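Local coordinates for sulfur oxidation protein soxB (Thermus thermophilus, PDB 2WDD) that probably hydrolyses the sulfur-sulfur bond of a cysteine S-thiosulfonate, releasing sulfate in the sulfur oxidation (Sox) pathway, with two manganese ions at its metal centre, at residues A83-Y88 and G309-R314; S140-G145 and A351-H356; V389-P394 and A531-S536. All coordinates share one frame; numbering follows the deposited sequence. Where two conformers were deposited one is given.

Interaction 1. Residues A83-Y88 and G309-R314; sequences AYLLSY and GKALMR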
loop_
_atom_site.group_PDB
_atom_site.type_symbol
_atom_site.label_atom_id
_atom_site.label_comp_id
_atom_site.label_asym_id
_atom_site.label_seq_id
_atom_site.Cartn_x
_atom_site.Cartn_y
_atom_site.Cartn_z
ATOM N N ALA A 83 4.992 17.407 6.783
ATOM C CA ALA A 83 6.053 16.620 7.406
ATOM C C ALA A 83 5.447 15.441 8.173
ATOM O O ALA A 83 5.977 14.330 8.155
ATOM C CB ALA A 83 6.897 17.490 8.343
ATOM N N TYR A 84 4.324 15.693 8.832
ATOM C CA TYR A 84 3.601 14.656 9.583
ATOM C C TYR A 84 3.208 13.492 8.659
ATOM O O TYR A 84 3.353 12.325 9.025
ATOM C CB TYR A 84 2.353 15.285 10.216
ATOM C CG TYR A 84 1.317 14.325 10.768
ATOM C CD1 TYR A 84 1.679 13.226 11.546
ATOM C CD2 TYR A 84 -0.037 14.566 10.574
ATOM C CE1 TYR A 84 0.710 12.374 12.094
ATOM C CE2 TYR A 84 -0.998 13.714 11.078
ATOM C CZ TYR A 84 -0.632 12.629 11.855
ATOM O OH TYR A 84 -1.612 11.794 12.385
ATOM N N LEU A 85 2.727 13.803 7.463
ATOM C CA LEU A 85 2.348 12.753 6.518
ATOM C C LEU A 85 3.570 12.044 5.927
ATOM O O LEU A 85 3.575 10.834 5.693
ATOM C CB LEU A 85 1.569 13.364 5.346
ATOM C CG LEU A 85 0.040 13.404 5.478
ATOM C CD1 LEU A 85 -0.404 14.194 6.694
ATOM C CD2 LEU A 85 -0.576 13.970 4.198
ATOM N N LEU A 86 4.587 12.843 5.628
ATOM C CA LEU A 86 5.725 12.417 4.838
ATOM C C LEU A 86 6.789 11.553 5.484
ATOM O O LEU A 86 7.460 10.775 4.798
ATOM C CB LEU A 86 6.381 13.679 4.255
ATOM C CG LEU A 86 7.366 13.573 3.093
ATOM C CD1 LEU A 86 6.694 12.929 1.881
ATOM C CD2 LEU A 86 7.851 14.993 2.717
ATOM N N SER A 87 6.986 11.706 6.787
ATOM C CA SER A 87 8.094 11.038 7.449
ATOM C C SER A 87 7.731 10.512 8.845
ATOM O O SER A 87 6.784 10.995 9.471
ATOM C CB SER A 87 9.202 12.094 7.593
ATOM O OG SER A 87 10.312 11.652 8.352
ATOM N N TYR A 88 8.526 9.571 9.356
ATOM C CA TYR A 88 8.330 9.059 10.718
ATOM C C TYR A 88 8.878 10.060 11.748
ATOM O O TYR A 88 8.609 9.925 12.937
ATOM C CB TYR A 88 9.051 7.706 10.923
ATOM C CG TYR A 88 10.571 7.782 10.918
ATOM C CD1 TYR A 88 11.300 7.965 12.091
ATOM C CD2 TYR A 88 11.268 7.649 9.732
ATOM C CE1 TYR A 88 12.704 8.056 12.052
ATOM C CE2 TYR A 88 12.638 7.717 9.690
ATOM C CZ TYR A 88 13.346 7.924 10.836
ATOM O OH TYR A 88 14.721 7.968 10.742
ATOM N N GLY A 309 -5.844 6.511 2.785
ATOM C CA GLY A 309 -6.617 7.748 2.799
ATOM C C GLY A 309 -5.880 8.946 3.372
ATOM O O GLY A 309 -6.485 9.983 3.676
ATOM N N LYS A 310 -4.571 8.827 3.535
ATOM C CA LYS A 310 -3.866 9.925 4.177
ATOM C C LYS A 310 -3.756 11.211 3.390
ATOM O O LYS A 310 -3.654 12.290 3.983
ATOM C CB LYS A 310 -2.526 9.487 4.770
ATOM C CG LYS A 310 -1.412 9.248 3.781
ATOM C CD LYS A 310 -0.223 8.537 4.465
ATOM C CE LYS A 310 0.483 9.427 5.489
ATOM N NZ LYS A 310 1.753 8.802 6.042
ATOM N N ALA A 311 -3.774 11.109 2.065
ATOM C CA ALA A 311 -3.600 12.281 1.228
ATOM C C ALA A 311 -4.415 12.223 -0.045
ATOM O O ALA A 311 -4.656 11.155 -0.602
ATOM C CB ALA A 311 -2.127 12.434 0.872
ATOM N N LEU A 312 -4.772 13.403 -0.543
ATOM C CA LEU A 312 -5.414 13.525 -1.832
ATOM C C LEU A 312 -4.400 14.318 -2.644
ATOM O O LEU A 312 -3.965 15.393 -2.221
ATOM C CB LEU A 312 -6.713 14.326 -1.735
ATOM C CG LEU A 312 -7.376 14.489 -3.107
ATOM C CD1 LEU A 312 -7.939 13.149 -3.600
ATOM C CD2 LEU A 312 -8.484 15.550 -3.043
ATOM N N MET A 313 -3.946 13.745 -3.751
ATOM C CA MET A 313 -2.975 14.431 -4.588
ATOM C C MET A 313 -3.717 15.250 -5.622
ATOM O O MET A 313 -4.482 14.702 -6.420
ATOM C CB MET A 313 -2.046 13.440 -5.287
ATOM C CG MET A 313 -0.737 13.237 -4.541
ATOM S SD MET A 313 -0.937 12.766 -2.820
ATOM C CE MET A 313 -1.741 11.133 -3.022
ATOM N N ARG A 314 -3.508 16.566 -5.606
ATOM C CA ARG A 314 -4.149 17.419 -6.590
ATOM C C ARG A 314 -3.121 17.753 -7.651
ATOM O O ARG A 314 -2.064 18.321 -7.353
ATOM C CB ARG A 314 -4.704 18.698 -5.969
ATOM C CG ARG A 314 -5.266 19.650 -7.034
ATOM C CD ARG A 314 -6.014 20.849 -6.451
ATOM N NE ARG A 314 -6.233 21.837 -7.510
ATOM C CZ ARG A 314 -6.946 22.949 -7.376
ATOM N NH1 ARG A 314 -7.555 23.218 -6.232
ATOM N NH2 ARG A 314 -7.048 23.789 -8.396
HETATM O O HOH W 1 1.163 10.359 8.833
#
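K310, in the turn that leads into strand 311-320, reaches the last turn of helix 81-86 and donates from NZ to L85 O at 2.8 Å. The ammonium lies in the carbonyl plane, on a lone pair of the oxygen, with a C=O...NZ angle of 134°. The chain bends at chi3 (-68°), which turns CE and NZ along the flank of L85: CE packs 4.0 Å from L85 CG, and the two side chains run past each other in opposite directions. Besides L85 O, NZ forms a salt bridge with E48 and a hydrogen bond to F46 O. A water that donates to Y84 O at 2.9 Å also makes a weak bond to NZ. The buried ammonium thus has several acceptors around it, and its position by the carbonyl end of the helix is probably electrostatically favourable. With an alanine here, E48 is likely to lose its cationic mate and L85 O this donor, and a gap would probably open beside the L85 side chain. The backbone of K310 takes part as well, since its O lies 3.5 Å from L85 CD2. One residue on, A311 starts the strand and turns its methyl toward the same leucine branch, CB to CD2 4.0 Å. A lysine thus bonds to a carbonyl in the last turn of a helix, with a small apolar patch beside it; its side chain is about 12 Å from a bound manganese ion. Strand 311-320 lies between strands 29-34 and 323-333 in the sheet; L85 also rests on P333 of the latter, and A311 on V331. Helix 67-74 packs against A83 and L86 of helix 81-86 and against S87 just beyond its end, while helix 104-120 meets L312 and R314.

Interaction 2. Residues S140-G145 and A351-H356; sequences SLLTRG and AQLAPH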
loop_
_atom_site.group_PDB
_atom_site.type_symbol
_atom_site.label_atom_id
_atom_site.label_comp_id
_atom_site.label_asym_id
_atom_site.label_seq_id
_atom_site.Cartn_x
_atom_site.Cartn_y
_atom_site.Cartn_z
ATOM N N SER A 140 -14.751 -3.642 4.692
ATOM C CA SER A 140 -14.618 -4.477 3.510
ATOM C C SER A 140 -14.943 -5.937 3.791
ATOM O O SER A 140 -15.679 -6.570 3.038
ATOM C CB SER A 140 -13.198 -4.389 2.946
ATOM O OG SER A 140 -13.039 -5.289 1.871
ATOM N N LEU A 141 -14.340 -6.496 4.835
ATOM C CA LEU A 141 -14.550 -7.912 5.129
ATOM C C LEU A 141 -16.010 -8.198 5.439
ATOM O O LEU A 141 -16.543 -9.235 5.042
ATOM C CB LEU A 141 -13.669 -8.376 6.288
ATOM C CG LEU A 141 -12.180 -8.526 5.977
ATOM C CD1 LEU A 141 -11.419 -8.769 7.270
ATOM C CD2 LEU A 141 -11.921 -9.637 4.971
ATOM N N LEU A 142 -16.649 -7.271 6.147
ATOM C CA LEU A 142 -18.048 -7.448 6.535
ATOM C C LEU A 142 -19.033 -7.376 5.381
ATOM O O LEU A 142 -20.192 -7.769 5.531
ATOM C CB LEU A 142 -18.435 -6.430 7.605
ATOM C CG LEU A 142 -17.875 -6.717 9.004
ATOM C CD1 LEU A 142 -17.961 -5.485 9.916
ATOM C CD2 LEU A 142 -18.592 -7.908 9.630
ATOM N N THR A 143 -18.597 -6.824 4.253
ATOM C CA THR A 143 -19.473 -6.653 3.094
ATOM C C THR A 143 -18.874 -7.238 1.820
ATOM O O THR A 143 -19.367 -6.979 0.717
ATOM C CB THR A 143 -19.804 -5.166 2.884
ATOM O OG1 THR A 143 -18.597 -4.444 2.562
ATOM C CG2 THR A 143 -20.409 -4.578 4.141
ATOM N N ARG A 144 -17.788 -7.994 1.966
ATOM C CA ARG A 144 -17.079 -8.539 0.817
ATOM C C ARG A 144 -16.816 -7.438 -0.219
ATOM O O ARG A 144 -17.020 -7.632 -1.422
ATOM C CB ARG A 144 -17.807 -9.736 0.202
ATOM C CG ARG A 144 -17.679 -11.014 1.034
ATOM C CD ARG A 144 -18.572 -12.127 0.489
ATOM N NE ARG A 144 -19.946 -11.661 0.319
ATOM C CZ ARG A 144 -20.658 -11.821 -0.792
ATOM N NH1 ARG A 144 -20.132 -12.445 -1.838
ATOM N NH2 ARG A 144 -21.898 -11.358 -0.857
ATOM N N GLY A 145 -16.373 -6.278 0.269
ATOM C CA GLY A 145 -16.030 -5.137 -0.564
ATOM C C GLY A 145 -17.163 -4.208 -0.969
ATOM O O GLY A 145 -16.920 -3.076 -1.383
ATOM N N ALA A 351 -24.964 3.474 9.004
ATOM C CA ALA A 351 -25.946 2.473 8.608
ATOM C C ALA A 351 -25.288 1.112 8.398
ATOM O O ALA A 351 -25.796 0.088 8.848
ATOM C CB ALA A 351 -26.680 2.920 7.346
ATOM N N GLN A 352 -24.145 1.110 7.717
ATOM C CA GLN A 352 -23.429 -0.128 7.420
ATOM C C GLN A 352 -22.839 -0.851 8.626
ATOM O O GLN A 352 -22.797 -2.082 8.657
ATOM C CB GLN A 352 -22.299 0.154 6.428
ATOM C CG GLN A 352 -22.768 0.563 5.061
ATOM C CD GLN A 352 -23.337 -0.604 4.292
ATOM O OE1 GLN A 352 -22.712 -1.662 4.188
ATOM N NE2 GLN A 352 -24.548 -0.435 3.784
ATOM N N LEU A 353 -22.327 -0.099 9.591
ATOM C CA LEU A 353 -21.650 -0.722 10.720
ATOM C C LEU A 353 -22.352 -0.695 12.069
ATOM O O LEU A 353 -21.833 -1.234 13.048
ATOM C CB LEU A 353 -20.210 -0.216 10.827
ATOM C CG LEU A 353 -19.416 -0.459 9.539
ATOM C CD1 LEU A 353 -18.068 0.246 9.564
ATOM C CD2 LEU A 353 -19.251 -1.945 9.277
ATOM N N ALA A 354 -23.532 -0.086 12.117
ATOM C CA ALA A 354 -24.316 -0.030 13.348
ATOM C C ALA A 354 -24.427 -1.413 13.998
ATOM O O ALA A 354 -24.182 -1.572 15.194
ATOM C CB ALA A 354 -25.702 0.540 13.066
ATOM N N PRO A 355 -24.774 -2.436 13.202
ATOM C CA PRO A 355 -24.920 -3.822 13.662
ATOM C C PRO A 355 -23.607 -4.437 14.148
ATOM O O PRO A 355 -23.614 -5.448 14.855
ATOM C CB PRO A 355 -25.373 -4.566 12.397
ATOM C CG PRO A 355 -25.933 -3.531 11.506
ATOM C CD PRO A 355 -25.197 -2.267 11.800
ATOM N N HIS A 356 -22.484 -3.849 13.737
ATOM C CA HIS A 356 -21.169 -4.394 14.072
ATOM C C HIS A 356 -20.273 -3.500 14.917
ATOM O O HIS A 356 -19.112 -3.842 15.153
ATOM C CB HIS A 356 -20.411 -4.759 12.793
ATOM C CG HIS A 356 -21.234 -5.504 11.790
ATOM N ND1 HIS A 356 -21.572 -6.830 11.945
ATOM C CD2 HIS A 356 -21.771 -5.113 10.610
ATOM C CE1 HIS A 356 -22.288 -7.223 10.907
ATOM N NE2 HIS A 356 -22.424 -6.200 10.082
#
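L142, L353 and H356 form the heart of an apolar surface contact in which the end of helix 138-143 meets the end of helix 343-353 and the turn after it. No hydrogen bond crosses it. The two methyls of L142 divide the work. CD2 stands over the face of the H356 imidazole, a CH-pi contact 4.0 Å from the ring centroid and 12° off the ring normal. CD1 lies 3.8 Å from H356 CG and equally 3.8 Å from L353 CD2, where the two leucines cross obliquely. P355 CB lies over the opposite face of the imidazole, so the ring is sandwiched between proline and leucine. Alongside, T143 and Q352 cross at about a right angle, with T143 CG2 touching Q352 OE1 at 3.7 Å. The threonine presents its methyl here because chi1 of 64° turns OG1 back to L139 O of its own helix. That helix closes in a Schellman motif at R144, which has positive phi; S140 O accepts from both T143 N and G145 N. R172 bonds to T143 O and R144 O. The neighbouring L141 belongs, with Y422 and Y527, to a pocket holding a tertiary-butyl alcohol, and the L142 side chain is itself about 4 Å from a bound alcohol. L360 of helix 357-361 packs on both L142 and L353, while L139 of helix 138-143 meets Q352 and L353, extending the junction of the three helices.

Interaction 3. Residues V389-P394 and A531-S536; sequences VKAIYP and AEYLRS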
loop_
_atom_site.group_PDB
_atom_site.type_symbol
_atom_site.label_atom_id
_atom_site.label_comp_id
_atom_site.label_asym_id
_atom_site.label_seq_id
_atom_site.Cartn_x
_atom_site.Cartn_y
_atom_site.Cartn_z
ATOM N N VAL A 389 1.574 -15.156 18.586
ATOM C CA VAL A 389 1.628 -16.510 18.056
ATOM C C VAL A 389 2.398 -17.427 19.008
ATOM O O VAL A 389 1.929 -18.519 19.331
ATOM C CB VAL A 389 2.202 -16.546 16.617
ATOM C CG1 VAL A 389 2.506 -17.986 16.181
ATOM C CG2 VAL A 389 1.226 -15.888 15.632
ATOM N N LYS A 390 3.551 -16.972 19.500
ATOM C CA LYS A 390 4.349 -17.802 20.402
ATOM C C LYS A 390 3.661 -18.004 21.748
ATOM O O LYS A 390 3.843 -19.034 22.396
ATOM C CB LYS A 390 5.745 -17.215 20.589
ATOM C CG LYS A 390 6.629 -17.420 19.374
ATOM C CD LYS A 390 8.097 -17.280 19.738
ATOM C CE LYS A 390 9.003 -17.699 18.596
ATOM N NZ LYS A 390 10.406 -17.863 19.070
ATOM N N ALA A 391 2.865 -17.026 22.169
ATOM C CA ALA A 391 2.153 -17.151 23.434
ATOM C C ALA A 391 1.095 -18.245 23.346
ATOM O O ALA A 391 0.906 -19.013 24.294
ATOM C CB ALA A 391 1.492 -15.812 23.826
ATOM N N ILE A 392 0.396 -18.313 22.218
ATOM C CA ILE A 392 -0.659 -19.304 22.052
ATOM C C ILE A 392 -0.145 -20.648 21.558
ATOM O O ILE A 392 -0.737 -21.699 21.859
ATOM C CB ILE A 392 -1.818 -18.761 21.212
ATOM C CG1 ILE A 392 -2.482 -17.589 21.943
ATOM C CG2 ILE A 392 -2.840 -19.858 20.926
ATOM C CD1 ILE A 392 -3.432 -16.804 21.089
ATOM N N TYR A 393 0.971 -20.621 20.835
ATOM C CA TYR A 393 1.607 -21.831 20.319
ATOM C C TYR A 393 3.086 -21.834 20.688
ATOM O O TYR A 393 3.956 -21.555 19.865
ATOM C CB TYR A 393 1.463 -21.898 18.799
ATOM C CG TYR A 393 0.035 -21.825 18.340
ATOM C CD1 TYR A 393 -0.774 -22.948 18.366
ATOM C CD2 TYR A 393 -0.509 -20.631 17.881
ATOM C CE1 TYR A 393 -2.085 -22.888 17.949
ATOM C CE2 TYR A 393 -1.822 -20.555 17.461
ATOM C CZ TYR A 393 -2.612 -21.690 17.501
ATOM O OH TYR A 393 -3.931 -21.634 17.108
ATOM N N PRO A 394 3.388 -22.145 21.954
ATOM C CA PRO A 394 4.746 -22.139 22.505
ATOM C C PRO A 394 5.754 -23.032 21.772
ATOM O O PRO A 394 6.961 -22.804 21.866
ATOM C CB PRO A 394 4.540 -22.596 23.957
ATOM C CG PRO A 394 3.095 -22.317 24.254
ATOM C CD PRO A 394 2.374 -22.518 22.954
ATOM N N ALA A 531 -6.789 -11.781 18.604
ATOM C CA ALA A 531 -7.837 -11.365 19.526
ATOM C C ALA A 531 -7.770 -12.202 20.809
ATOM O O ALA A 531 -7.902 -11.660 21.895
ATOM C CB ALA A 531 -9.215 -11.443 18.882
ATOM N N GLU A 532 -7.519 -13.502 20.675
ATOM C CA GLU A 532 -7.403 -14.379 21.839
ATOM C C GLU A 532 -6.285 -13.907 22.765
ATOM O O GLU A 532 -6.450 -13.837 23.988
ATOM C CB GLU A 532 -7.117 -15.813 21.387
ATOM C CG GLU A 532 -8.358 -16.654 21.196
ATOM C CD GLU A 532 -8.043 -18.062 20.737
ATOM O OE1 GLU A 532 -6.894 -18.513 20.916
ATOM O OE2 GLU A 532 -8.946 -18.714 20.185
ATOM N N TYR A 533 -5.135 -13.592 22.181
ATOM C CA TYR A 533 -3.988 -13.136 22.945
ATOM C C TYR A 533 -4.272 -11.789 23.606
ATOM O O TYR A 533 -4.078 -11.621 24.807
ATOM C CB TYR A 533 -2.781 -12.996 22.021
ATOM C CG TYR A 533 -1.569 -12.371 22.676
ATOM C CD1 TYR A 533 -0.864 -13.043 23.662
ATOM C CD2 TYR A 533 -1.145 -11.097 22.314
ATOM C CE1 TYR A 533 0.275 -12.479 24.242
ATOM C CE2 TYR A 533 -0.019 -10.529 22.889
ATOM C CZ TYR A 533 0.676 -11.213 23.859
ATOM O OH TYR A 533 1.797 -10.638 24.424
ATOM N N LEU A 534 -4.708 -10.818 22.807
ATOM C CA LEU A 534 -4.966 -9.476 23.316
ATOM C C LEU A 534 -6.007 -9.421 24.433
ATOM O O LEU A 534 -5.800 -8.730 25.434
ATOM C CB LEU A 534 -5.359 -8.530 22.175
ATOM C CG LEU A 534 -4.269 -8.295 21.122
ATOM C CD1 LEU A 534 -4.834 -7.460 19.969
ATOM C CD2 LEU A 534 -3.061 -7.596 21.737
ATOM N N ARG A 535 -7.128 -10.124 24.254
ATOM C CA ARG A 535 -8.180 -10.141 25.280
ATOM C C ARG A 535 -7.578 -10.624 26.592
ATOM O O ARG A 535 -7.844 -10.065 27.647
ATOM C CB ARG A 535 -9.308 -11.112 24.905
ATOM C CG ARG A 535 -10.083 -10.781 23.650
ATOM C CD ARG A 535 -11.017 -11.946 23.297
ATOM N NE ARG A 535 -11.855 -11.650 22.139
ATOM C CZ ARG A 535 -12.010 -12.459 21.098
ATOM N NH1 ARG A 535 -11.390 -13.630 21.071
ATOM N NH2 ARG A 535 -12.789 -12.102 20.087
ATOM N N SER A 536 -6.768 -11.671 26.509
ATOM C CA SER A 536 -6.149 -12.244 27.686
ATOM C C SER A 536 -5.154 -11.312 28.384
ATOM O O SER A 536 -5.251 -11.072 29.597
ATOM C CB SER A 536 -5.451 -13.557 27.332
ATOM O OG SER A 536 -4.782 -14.095 28.470
#
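I392 and Y533 bury the most surface in this meeting of two helix surfaces, and A391 follows. I392 sits in the last turn of helix 380-392 and reaches across with its longer branch: chi2 of 168° extends CD1 toward the backbone of helix 526-537. There the methyl lies 3.8 Å from Y533 N and 4.0 Å from Y533 CB, and it also touches E532 CB at 3.8 Å, so it rests where two successive residues of the facing helix leave the main chain. I392 and E532 cross at about a right angle. Both were modelled in two conformers, so the details of this pair hold for one of them. The other branch of I392 turns back, with CG2 3.7 Å above one face of the Y393 ring and offset toward its rim. Y533 carries its ring off the helix with CG anti to the backbone N (chi1 173°), which brings one side of the phenol to A391. A391 CB approaches Y533 CE1 obliquely, at 3.6 Å, and is equally near CD1. The small alanine thus takes the ring while its neighbour I392 takes the base of the tyrosine. V529, one turn earlier on helix 526-537, continues the packing under I392 and Y393. The carboxylate of E532 is engaged by a salt bridge with R524, whose NE also bonds to Y393 OH. The segment 389-394 falls within the C-terminal domain of the 5'-nucleotidase family, and the contact joins helix 380-392 to helix 526-537 at the surface, away from the annotated sites. With methyls, an aromatic ring met obliquely and no hydrogen bond across the two segments, cohesion comes from dispersion and burial, while the E532 carboxylate and the Y393 hydroxyl are engaged by R524 alongside.

Overall arrangement
Along the chain, helix 81-86 comes first, and interaction 1 closes a loop of 220 residues by bringing it against the start of strand 311-320. Interaction 2 opens within that loop, at helix 138-143, and closes after it, at the end of helix 343-353, so interactions 1 and 2 cross. Their nearest atoms remain about 13 Å apart. Interaction 3 follows in series: 389-394 comes after both have closed, and 136 residues later the chain returns at 531-536. Interaction 1 ties a helix to the sheet that includes strands 29-34 and 323-333, whereas interactions 2 and 3 each join helix to helix. None of the three touches another.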